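Local coordinates for FrpC operon protein (Neisseria meningitidis, PDB 5EDF) that is an iron-regulated meningococcal protein that binds the RTX protein FrpC and has a putative role in adhesion, at residues A[143-146]-A[147-150]; A[10-13]-A[14-18]; A[78-81]-A[82-85]. All coordinates share one frame; numbering follows the deposited sequence.

Interaction 1: A[143-146]-A[147-150]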
ATOM      1  N   PRO A 143       9.178  -2.000 -31.217  1.00 35.47           N
ATOM      2  CA  PRO A 143       8.738  -1.288 -32.422  1.00 40.89           C
ATOM      3  C   PRO A 143       7.248  -0.913 -32.404  1.00 41.38           C
ATOM      4  O   PRO A 143       6.892   0.223 -32.737  1.00 46.12           O
ATOM      5  CB  PRO A 143       9.046  -2.280 -33.547  1.00 41.53           C
ATOM      6  CG  PRO A 143      10.161  -3.135 -33.021  1.00 37.49           C
ATOM      7  CD  PRO A 143      10.018  -3.176 -31.524  1.00 35.47           C
ATOM      8  N   GLU A 144       6.401  -1.851 -31.990  1.00 41.37           N
ATOM      9  CA  GLU A 144       4.945  -1.644 -31.970  1.00 48.42           C
ATOM     10  C   GLU A 144       4.444  -0.831 -30.763  1.00 46.27           C
ATOM     11  O   GLU A 144       3.312  -0.346 -30.771  1.00 48.19           O
ATOM     12  CB  GLU A 144       4.201  -2.994 -32.046  1.00 55.58           C
ATOM     13  CG  GLU A 144       4.260  -3.887 -30.777  1.00 58.97           C
ATOM     14  CD  GLU A 144       5.389  -4.931 -30.781  1.00 61.89           C
ATOM     15  OE1 GLU A 144       6.430  -4.718 -31.452  1.00 62.33           O
ATOM     16  OE2 GLU A 144       5.228  -5.969 -30.092  1.00 61.01           O
ATOM     17  N   ASN A 145       5.273  -0.698 -29.726  1.00 39.39           N
ATOM     18  CA  ASN A 145       4.881   0.047 -28.523  1.00 35.88           C
ATOM     19  C   ASN A 145       5.885   1.140 -28.140  1.00 32.47           C
ATOM     20  O   ASN A 145       6.769   0.904 -27.301  1.00 31.27           O
ATOM     21  CB  ASN A 145       4.668  -0.910 -27.334  1.00 34.94           C
ATOM     22  CG  ASN A 145       4.139  -0.190 -26.086  1.00 34.78           C
ATOM     23  OD1 ASN A 145       3.827   1.002 -26.142  1.00 33.19           O
ATOM     24  ND2 ASN A 145       4.038  -0.910 -24.966  1.00 26.74           N
ATOM     25  N   PRO A 146       5.744   2.350 -28.715  1.00 31.58           N
ATOM     26  CA  PRO A 146       6.676   3.445 -28.400  1.00 32.44           C
ATOM     27  C   PRO A 146       6.480   4.017 -26.993  1.00 30.41           C
ATOM     28  O   PRO A 146       7.286   4.833 -26.523  1.00 34.42           O
ATOM     29  CB  PRO A 146       6.358   4.500 -29.467  1.00 36.67           C
ATOM     30  CG  PRO A 146       4.942   4.239 -29.856  1.00 36.67           C
ATOM     31  CD  PRO A 146       4.733   2.754 -29.712  1.00 39.54           C
ATOM     32  N   TYR A 147       5.429   3.569 -26.314  1.00 31.39           N
ATOM     33  CA  TYR A 147       5.073   4.106 -25.002  1.00 29.84           C
ATOM     34  C   TYR A 147       5.651   3.298 -23.844  1.00 27.49           C
ATOM     35  O   TYR A 147       5.570   3.726 -22.685  1.00 25.97           O
ATOM     36  CB  TYR A 147       3.556   4.186 -24.898  1.00 29.73           C
ATOM     37  CG  TYR A 147       2.958   4.961 -26.045  1.00 38.58           C
ATOM     38  CD1 TYR A 147       3.212   6.322 -26.189  1.00 40.63           C
ATOM     39  CD2 TYR A 147       2.186   4.328 -27.009  1.00 41.44           C
ATOM     40  CE1 TYR A 147       2.689   7.044 -27.252  1.00 50.99           C
ATOM     41  CE2 TYR A 147       1.651   5.040 -28.091  1.00 44.52           C
ATOM     42  CZ  TYR A 147       1.906   6.405 -28.199  1.00 53.73           C
ATOM     43  OH  TYR A 147       1.400   7.157 -29.241  1.00 58.61           O
ATOM     44  N   PHE A 148       6.276   2.157 -24.140  1.00 24.22           N
ATOM     45  CA  PHE A 148       6.884   1.338 -23.103  1.00 22.56           C
ATOM     46  C   PHE A 148       7.913   2.148 -22.275  1.00 19.94           C
ATOM     47  O   PHE A 148       8.877   2.677 -22.799  1.00 23.09           O
ATOM     48  CB  PHE A 148       7.555   0.142 -23.747  1.00 20.83           C
ATOM     49  CG  PHE A 148       8.070  -0.851 -22.780  1.00 21.25           C
ATOM     50  CD1 PHE A 148       7.206  -1.686 -22.108  1.00 20.42           C
ATOM     51  CD2 PHE A 148       9.417  -0.949 -22.527  1.00 18.94           C
ATOM     52  CE1 PHE A 148       7.686  -2.621 -21.202  1.00 20.46           C
ATOM     53  CE2 PHE A 148       9.892  -1.867 -21.653  1.00 18.94           C
ATOM     54  CZ  PHE A 148       9.037  -2.694 -20.963  1.00 21.19           C
ATOM     55  N   HIS A 149       7.697   2.221 -20.967  1.00 18.31           N
ATOM     56  CA  HIS A 149       8.512   3.021 -20.088  1.00 18.48           C
ATOM     57  C   HIS A 149       8.213   2.612 -18.646  1.00 16.53           C
ATOM     58  O   HIS A 149       7.088   2.783 -18.200  1.00 18.74           O
ATOM     59  CB  HIS A 149       8.167   4.506 -20.267  1.00 21.32           C
ATOM     60  CG  HIS A 149       9.226   5.435 -19.772  1.00 19.69           C
ATOM     61  ND1 HIS A 149       9.037   6.800 -19.706  1.00 30.35           N
ATOM     62  CD2 HIS A 149      10.496   5.211 -19.364  1.00 22.95           C
ATOM     63  CE1 HIS A 149      10.145   7.372 -19.267  1.00 33.35           C
ATOM     64  NE2 HIS A 149      11.044   6.430 -19.047  1.00 28.52           N
ATOM     65  N   GLU A 150       9.212   2.111 -17.949  1.00 15.65           N
ATOM     66  CA  GLU A 150       9.017   1.614 -16.583  1.00 13.89           C
ATOM     67  C   GLU A 150      10.173   2.075 -15.729  1.00 13.73           C
ATOM     68  O   GLU A 150      11.298   2.284 -16.227  1.00 16.84           O
ATOM     69  CB  GLU A 150       8.866   0.100 -16.566  1.00 15.40           C
ATOM     70  CG  GLU A 150       8.043  -0.367 -17.772  1.00 21.59           C
ATOM     71  CD  GLU A 150       7.318  -1.673 -17.595  1.00 22.60           C
ATOM     72  OE1 GLU A 150       7.867  -2.572 -16.930  1.00 23.29           O
ATOM     73  OE2 GLU A 150       6.203  -1.789 -18.162  1.00 23.46           O
TER
HETATM   74  O   HOH W   1       8.554   5.390 -24.018  1.00 35.51           O
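Asn-145 and Phe-148 close a type I beta turn, whose Phe-148 N to Asn-145 O hydrogen bond is weak at 3.4 Å although nearly straight (170°). An Asx turn is laid over it: the amide oxygen of Asn-145 bends back and takes the N-H of Tyr-147, with 3.0 Å between Asn-145 OD1 and Tyr-147 N. That donor stands well above the carbonyl plane, 44° out of it, so the bond misses the oxygen's lone pairs. Asn-145 can reach it because its CG lies anti to the backbone N (chi1 -175°), beside its own carbonyl carbon. The other branch of the amide, ND2, comes near the plane of the Phe-148 ring at its edge.

Pro-146 and Tyr-147 run side by side in the same direction. Pro-146 CG sits over one face of the tyrosine ring in a CH-pi contact, 4.0 Å from the ring centroid and displaced toward the rim, while Arg-169 makes a cation-pi contact with the same ring. The turn lies at the surface, in the loop that leads into strand 150-155. A water ties its carbonyls together, donating to Pro-146 O at 2.9 Å and to Phe-148 O at 3.0 Å.

Interaction 2: A[10-13]-A[14-18]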
ATOM      1  N   GLU A  10     -19.552   3.530  13.617  1.00 16.81           N
ATOM      2  CA  GLU A  10     -18.876   4.281  12.557  1.00 15.01           C
ATOM      3  C   GLU A  10     -17.833   5.198  13.193  1.00 14.75           C
ATOM      4  O   GLU A  10     -18.150   5.912  14.125  1.00 16.54           O
ATOM      5  CB  GLU A  10     -19.913   5.134  11.823  1.00 17.68           C
ATOM      6  CG  GLU A  10     -19.337   5.893  10.651  1.00 15.70           C
ATOM      7  CD  GLU A  10     -20.261   6.926  10.053  1.00 17.22           C
ATOM      8  OE1 GLU A  10     -21.409   7.114  10.518  1.00 22.10           O
ATOM      9  OE2 GLU A  10     -19.831   7.605   9.105  1.00 17.91           O
ATOM     10  N   PRO A  11     -16.582   5.193  12.691  1.00 13.99           N
ATOM     11  CA  PRO A  11     -15.595   6.105  13.240  1.00 13.65           C
ATOM     12  C   PRO A  11     -15.840   7.591  12.956  1.00 14.00           C
ATOM     13  O   PRO A  11     -16.395   7.949  11.910  1.00 15.54           O
ATOM     14  CB  PRO A  11     -14.261   5.667  12.577  1.00 14.38           C
ATOM     15  CG  PRO A  11     -14.532   4.348  11.944  1.00 13.79           C
ATOM     16  CD  PRO A  11     -16.007   4.307  11.667  1.00 14.20           C
HETATM   17  N   MSE A  12     -15.436   8.443  13.908  1.00 14.66           N
HETATM   18  CA  MSE A  12     -15.289   9.858  13.615  0.50 13.39           C
HETATM   19  C   MSE A  12     -13.866  10.194  13.154  1.00 14.67           C
HETATM   20  O   MSE A  12     -13.687  10.872  12.148  1.00 15.04           O
HETATM   21  CB  MSE A  12     -15.715  10.751  14.788  0.50 14.50           C
HETATM   22  CG  MSE A  12     -15.553  12.219  14.481  0.50 16.31           C
HETATM   23 SE   MSE A  12     -15.964  13.309  16.001  0.50 18.30          SE
HETATM   24  CE  MSE A  12     -14.648  12.752  17.239  0.50 19.33           C
ATOM     25  N   THR A  13     -12.865   9.728  13.892  1.00 14.49           N
ATOM     26  CA  THR A  13     -11.476   9.912  13.538  1.00 15.37           C
ATOM     27  C   THR A  13     -10.831   8.641  12.967  1.00 14.14           C
ATOM     28  O   THR A  13      -9.822   8.751  12.250  1.00 14.37           O
ATOM     29  CB  THR A  13     -10.626  10.280  14.754  1.00 14.94           C
ATOM     30  OG1 THR A  13     -10.573   9.162  15.651  1.00 15.31           O
ATOM     31  CG2 THR A  13     -11.174  11.518  15.472  1.00 16.96           C
ATOM     32  N   GLY A  14     -11.335   7.473  13.317  1.00 13.03           N
ATOM     33  CA  GLY A  14     -10.699   6.189  12.946  1.00 12.72           C
ATOM     34  C   GLY A  14      -9.823   5.596  14.013  1.00 13.88           C
ATOM     35  O   GLY A  14      -9.390   4.460  13.872  1.00 12.79           O
ATOM     36  N   PHE A  15      -9.601   6.325  15.093  1.00 12.72           N
ATOM     37  CA  PHE A  15      -8.707   5.894  16.174  1.00 12.36           C
ATOM     38  C   PHE A  15      -9.416   5.537  17.475  1.00 14.30           C
ATOM     39  O   PHE A  15      -8.770   5.191  18.452  1.00 15.99           O
ATOM     40  CB  PHE A  15      -7.649   6.994  16.424  1.00 14.41           C
ATOM     41  CG  PHE A  15      -6.754   7.229  15.243  1.00 14.72           C
ATOM     42  CD1 PHE A  15      -5.686   6.362  14.989  1.00 16.66           C
ATOM     43  CD2 PHE A  15      -7.024   8.222  14.328  1.00 15.74           C
ATOM     44  CE1 PHE A  15      -4.874   6.561  13.860  1.00 18.06           C
ATOM     45  CE2 PHE A  15      -6.218   8.390  13.200  1.00 16.54           C
ATOM     46  CZ  PHE A  15      -5.171   7.555  12.982  1.00 16.44           C
ATOM     47  N   GLU A  16     -10.755   5.562  17.477  1.00 13.94           N
ATOM     48  CA  GLU A  16     -11.492   5.381  18.716  1.00 14.52           C
ATOM     49  C   GLU A  16     -11.415   3.974  19.264  1.00 14.32           C
ATOM     50  O   GLU A  16     -11.628   3.780  20.442  1.00 18.07           O
ATOM     51  CB  GLU A  16     -12.968   5.721  18.501  1.00 15.70           C
ATOM     52  CG  GLU A  16     -13.257   7.142  18.122  1.00 14.29           C
ATOM     53  CD  GLU A  16     -13.277   7.439  16.624  1.00 15.89           C
ATOM     54  OE1 GLU A  16     -12.762   6.666  15.778  1.00 14.07           O
ATOM     55  OE2 GLU A  16     -13.842   8.488  16.263  1.00 16.24           O
ATOM     56  N   HIS A  17     -11.191   3.001  18.388  1.00 13.68           N
ATOM     57  CA  HIS A  17     -11.079   1.614  18.737  1.00 14.00           C
ATOM     58  C   HIS A  17      -9.978   0.994  17.945  1.00 14.18           C
ATOM     59  O   HIS A  17      -9.587   1.534  16.889  1.00 14.65           O
ATOM     60  CB  HIS A  17     -12.372   0.870  18.374  1.00 14.88           C
ATOM     61  CG  HIS A  17     -13.527   1.293  19.189  1.00 17.51           C
ATOM     62  ND1 HIS A  17     -13.686   0.842  20.480  1.00 21.08           N
ATOM     63  CD2 HIS A  17     -14.549   2.132  18.934  1.00 17.33           C
ATOM     64  CE1 HIS A  17     -14.782   1.383  20.982  1.00 21.88           C
ATOM     65  NE2 HIS A  17     -15.333   2.163  20.069  1.00 20.91           N
ATOM     66  N   THR A  18      -9.456  -0.097  18.461  1.00 15.73           N
ATOM     67  CA  THR A  18      -8.508  -0.931  17.748  1.00 13.85           C
ATOM     68  C   THR A  18      -9.066  -2.345  17.647  1.00 14.29           C
ATOM     69  O   THR A  18      -9.942  -2.754  18.423  1.00 14.97           O
ATOM     70  CB  THR A  18      -7.167  -0.966  18.433  1.00 15.87           C
ATOM     71  OG1 THR A  18      -7.329  -1.510  19.750  1.00 17.81           O
ATOM     72  CG2 THR A  18      -6.514   0.432  18.566  1.00 16.60           C
TER
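The carboxylate of Glu-16 is gripped on its syn side by backbone N-H groups of Met-12 and Thr-13, which reach OE2 from opposite faces of its plane; its other oxygen, OE1, takes the N-H of Gly-14. It sits beside an ST turn, Thr-13 to Phe-15, in the loop before strand 18-23. Both bonds to Glu-16 OE2, from Met-12 N and from Thr-13 N, measure 2.8 Å, but the second is much the straighter (167° against 136°). Gly-14 N lies 3.0 Å from Glu-16 OE1. Three consecutive amides thus converge on one acid, which arrives there because its chain folds back at chi2 (90°).

The second flat group, the Phe-15 ring, meets the backbone oxygen of Thr-13 obliquely, with CD2 its closest atom.

In the ST turn the Thr-13 hydroxyl oxygen, set between its own backbone N and carbonyl carbon, accepts the N-H of Phe-15. Between them Gly-14 has a positive phi, and at its backbone angles a side chain would be pressed against the carbonyl oxygen of Thr-13. Tyr-32 touches both Pro-11 and Glu-16. Pro-11 points its CB toward the bend, and Pro-11 CB comes to 3.5 Å from Gly-14 N.

Interaction 3: A[78-81]-A[82-85]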
ATOM      1  N   PRO A  78      -7.016   6.901   7.727  1.00 11.32           N
ATOM      2  CA  PRO A  78      -8.102   5.949   7.957  1.00 10.34           C
ATOM      3  C   PRO A  78      -9.425   6.620   7.662  1.00 11.35           C
ATOM      4  O   PRO A  78      -9.490   7.828   7.423  1.00 12.77           O
ATOM      5  CB  PRO A  78      -7.983   5.678   9.447  1.00 12.27           C
ATOM      6  CG  PRO A  78      -7.511   6.978  10.011  1.00 12.26           C
ATOM      7  CD  PRO A  78      -6.611   7.545   8.986  1.00 13.25           C
ATOM      8  N   TYR A  79     -10.499   5.831   7.713  1.00 11.39           N
ATOM      9  CA  TYR A  79     -11.840   6.385   7.599  1.00 12.24           C
ATOM     10  C   TYR A  79     -12.086   7.425   8.671  1.00 12.08           C
ATOM     11  O   TYR A  79     -11.865   7.168   9.881  1.00 13.30           O
ATOM     12  CB  TYR A  79     -12.854   5.240   7.714  1.00 11.56           C
ATOM     13  CG  TYR A  79     -14.322   5.576   7.591  1.00 11.91           C
ATOM     14  CD1 TYR A  79     -15.044   5.197   6.469  1.00 13.76           C
ATOM     15  CD2 TYR A  79     -15.000   6.240   8.613  1.00 12.89           C
ATOM     16  CE1 TYR A  79     -16.398   5.454   6.364  1.00 14.17           C
ATOM     17  CE2 TYR A  79     -16.374   6.497   8.523  1.00 14.23           C
ATOM     18  CZ  TYR A  79     -17.068   6.108   7.394  1.00 14.70           C
ATOM     19  OH  TYR A  79     -18.446   6.342   7.240  1.00 16.59           O
ATOM     20  N   ASN A  80     -12.576   8.588   8.254  1.00 12.90           N
ATOM     21  CA  ASN A  80     -12.959   9.636   9.197  1.00 14.16           C
ATOM     22  C   ASN A  80     -14.112  10.443   8.625  1.00 16.04           C
ATOM     23  O   ASN A  80     -14.523  10.234   7.471  1.00 15.02           O
ATOM     24  CB  ASN A  80     -11.737  10.497   9.614  1.00 13.53           C
ATOM     25  CG  ASN A  80     -11.144  11.289   8.476  1.00 15.45           C
ATOM     26  OD1 ASN A  80     -11.871  11.833   7.648  1.00 15.44           O
ATOM     27  ND2 ASN A  80      -9.835  11.402   8.461  1.00 16.19           N
ATOM     28  N   GLN A  81     -14.664  11.377   9.404  1.00 15.27           N
ATOM     29  CA  GLN A  81     -15.844  12.094   8.933  1.00 16.92           C
ATOM     30  C   GLN A  81     -15.575  13.031   7.772  1.00 16.93           C
ATOM     31  O   GLN A  81     -16.518  13.381   7.060  1.00 21.56           O
ATOM     32  CB  GLN A  81     -16.560  12.776  10.090  1.00 20.20           C
ATOM     33  CG  GLN A  81     -17.258  11.803  11.008  1.00 23.62           C
ATOM     34  CD  GLN A  81     -18.316  10.932  10.321  1.00 21.42           C
ATOM     35  OE1 GLN A  81     -19.365  11.474   9.850  1.00 22.86           O
ATOM     36  NE2 GLN A  81     -18.073   9.592  10.273  1.00 17.37           N
ATOM     37  N   GLN A  82     -14.330  13.447   7.594  1.00 16.79           N
ATOM     38  CA  GLN A  82     -13.983  14.339   6.472  1.00 16.31           C
ATOM     39  C   GLN A  82     -13.852  13.568   5.169  1.00 17.08           C
ATOM     40  O   GLN A  82     -14.265  14.064   4.122  1.00 21.61           O
ATOM     41  CB  GLN A  82     -12.696  15.105   6.782  1.00 21.31           C
ATOM     42  CG  GLN A  82     -12.799  16.131   7.900  1.00 28.17           C
ATOM     43  CD  GLN A  82     -12.885  15.524   9.300  1.00 35.38           C
ATOM     44  OE1 GLN A  82     -12.078  14.663   9.676  1.00 36.86           O
ATOM     45  NE2 GLN A  82     -13.864  15.983  10.084  1.00 41.95           N
ATOM     46  N   ASN A  83     -13.330  12.349   5.196  1.00 14.86           N
ATOM     47  CA  ASN A  83     -13.074  11.596   3.982  1.00 15.45           C
ATOM     48  C   ASN A  83     -14.073  10.458   3.737  1.00 13.02           C
ATOM     49  O   ASN A  83     -13.930   9.709   2.738  1.00 14.37           O
ATOM     50  CB  ASN A  83     -11.629  11.051   3.986  1.00 14.37           C
ATOM     51  CG  ASN A  83     -11.420   9.968   5.050  1.00 13.66           C
ATOM     52  OD1 ASN A  83     -12.358   9.246   5.385  1.00 13.38           O
ATOM     53  ND2 ASN A  83     -10.172   9.804   5.533  1.00 14.02           N
ATOM     54  N   LYS A  84     -15.070  10.298   4.602  1.00 13.41           N
ATOM     55  CA  LYS A  84     -15.930   9.117   4.519  1.00 13.73           C
ATOM     56  C   LYS A  84     -16.575   8.876   3.141  1.00 13.81           C
ATOM     57  O   LYS A  84     -16.773   7.725   2.764  1.00 16.20           O
ATOM     58  CB  LYS A  84     -17.013   9.123   5.599  1.00 16.57           C
ATOM     59  CG  LYS A  84     -17.976  10.273   5.565  1.00 21.44           C
ATOM     60  CD  LYS A  84     -19.135  10.106   6.599  1.00 20.48           C
ATOM     61  CE  LYS A  84     -20.174   9.012   6.207  1.00 22.73           C
ATOM     62  NZ  LYS A  84     -21.376   8.900   7.168  1.00 27.89           N
ATOM     63  N   ALA A  85     -16.972   9.934   2.429  1.00 14.73           N
ATOM     64  CA  ALA A  85     -17.620   9.723   1.142  1.00 16.61           C
ATOM     65  C   ALA A  85     -16.727   8.985   0.158  1.00 16.22           C
ATOM     66  O   ALA A  85     -17.226   8.238  -0.688  1.00 15.97           O
ATOM     67  CB  ALA A  85     -18.082  11.040   0.554  1.00 18.47           C
TER
HETATM   68  O   HOH W   2     -22.125  10.045   9.947  1.00 37.49           O
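Lys-84, at the start of helix 84-93, lays its side chain back over the loop 78-81 that leads into the helix. Its CB is wedged between backbone and ring, 3.3 Å from Asn-80 O and 3.5 Å from Tyr-79 CZ. CG passes near the carbonyl oxygen of Gln-81. The chain then runs alongside the Gln-81 side chain, CD lying 3.5 Å from Gln-81 OE1, until a bend at chi3 (-72°) brings CE to 3.3 Å from Tyr-79 OH. At the tip, NZ forms a salt bridge with Glu-10 and donates to a water at 3.1 Å, and that water in turn donates to Gln-81 OE1.

An Asx turn, its Gln-82 N to Asn-80 OD1 bond weak, leads the chain into the helix. Here two asparagines trade bonds. Asn-83 N gives its hydrogen to Asn-80 OD1 at 2.9 Å, nearly end-on to the C=O group, and Asn-80 N returns one to Asn-83 OD1 at 3.0 Å. The two amides lie stacked, their planes only 17° apart. The amide nitrogen of Asn-83 also reaches back to the loop: ND2 meets Pro-78 O at 2.8 Å almost straight (175°), the acceptor lying in its amide plane, and it bonds Glu-77 as well.

With its oxygen and its nitrogen both committed, the Asn-83 amide has its flip state fixed, and this buried side chain pins the loop on both sides of Tyr-79. Lys-84, the Tyr-79 hydroxyl and the Gln-81 amide nitrogen, which also hydrogen-bonds Pro-11 O, all bond one oxygen of Glu-10, an arrangement that would be expected to stabilise the charged carboxylate and to couple the helix start to the N-terminal segment.

In the fold
Along the chain the order is interaction 2, interaction 3, interaction 1. The first two are neighbours, their centres about 10 Å apart: interaction 2 leads into strand 18-23 of the small mixed sheet, while interaction 3 joins strand 73-77, at one edge of the nine-stranded antiparallel sheet, to helix 84-93. They meet directly, Met-12 O packing on Asn-80 CB and Thr-13 O on Pro-78 CG, so the N-terminal loop is fastened to the connection between strand 73-77 and helix 84-93. Interaction 1 sits remote, between strands 133-138 and 150-155 toward the sheet's other edge, its centre about 45 Å from interaction 2 and about 39 Å from interaction 3. Interactions 1 and 2 thus shape loops on opposite sides of the chain's centre.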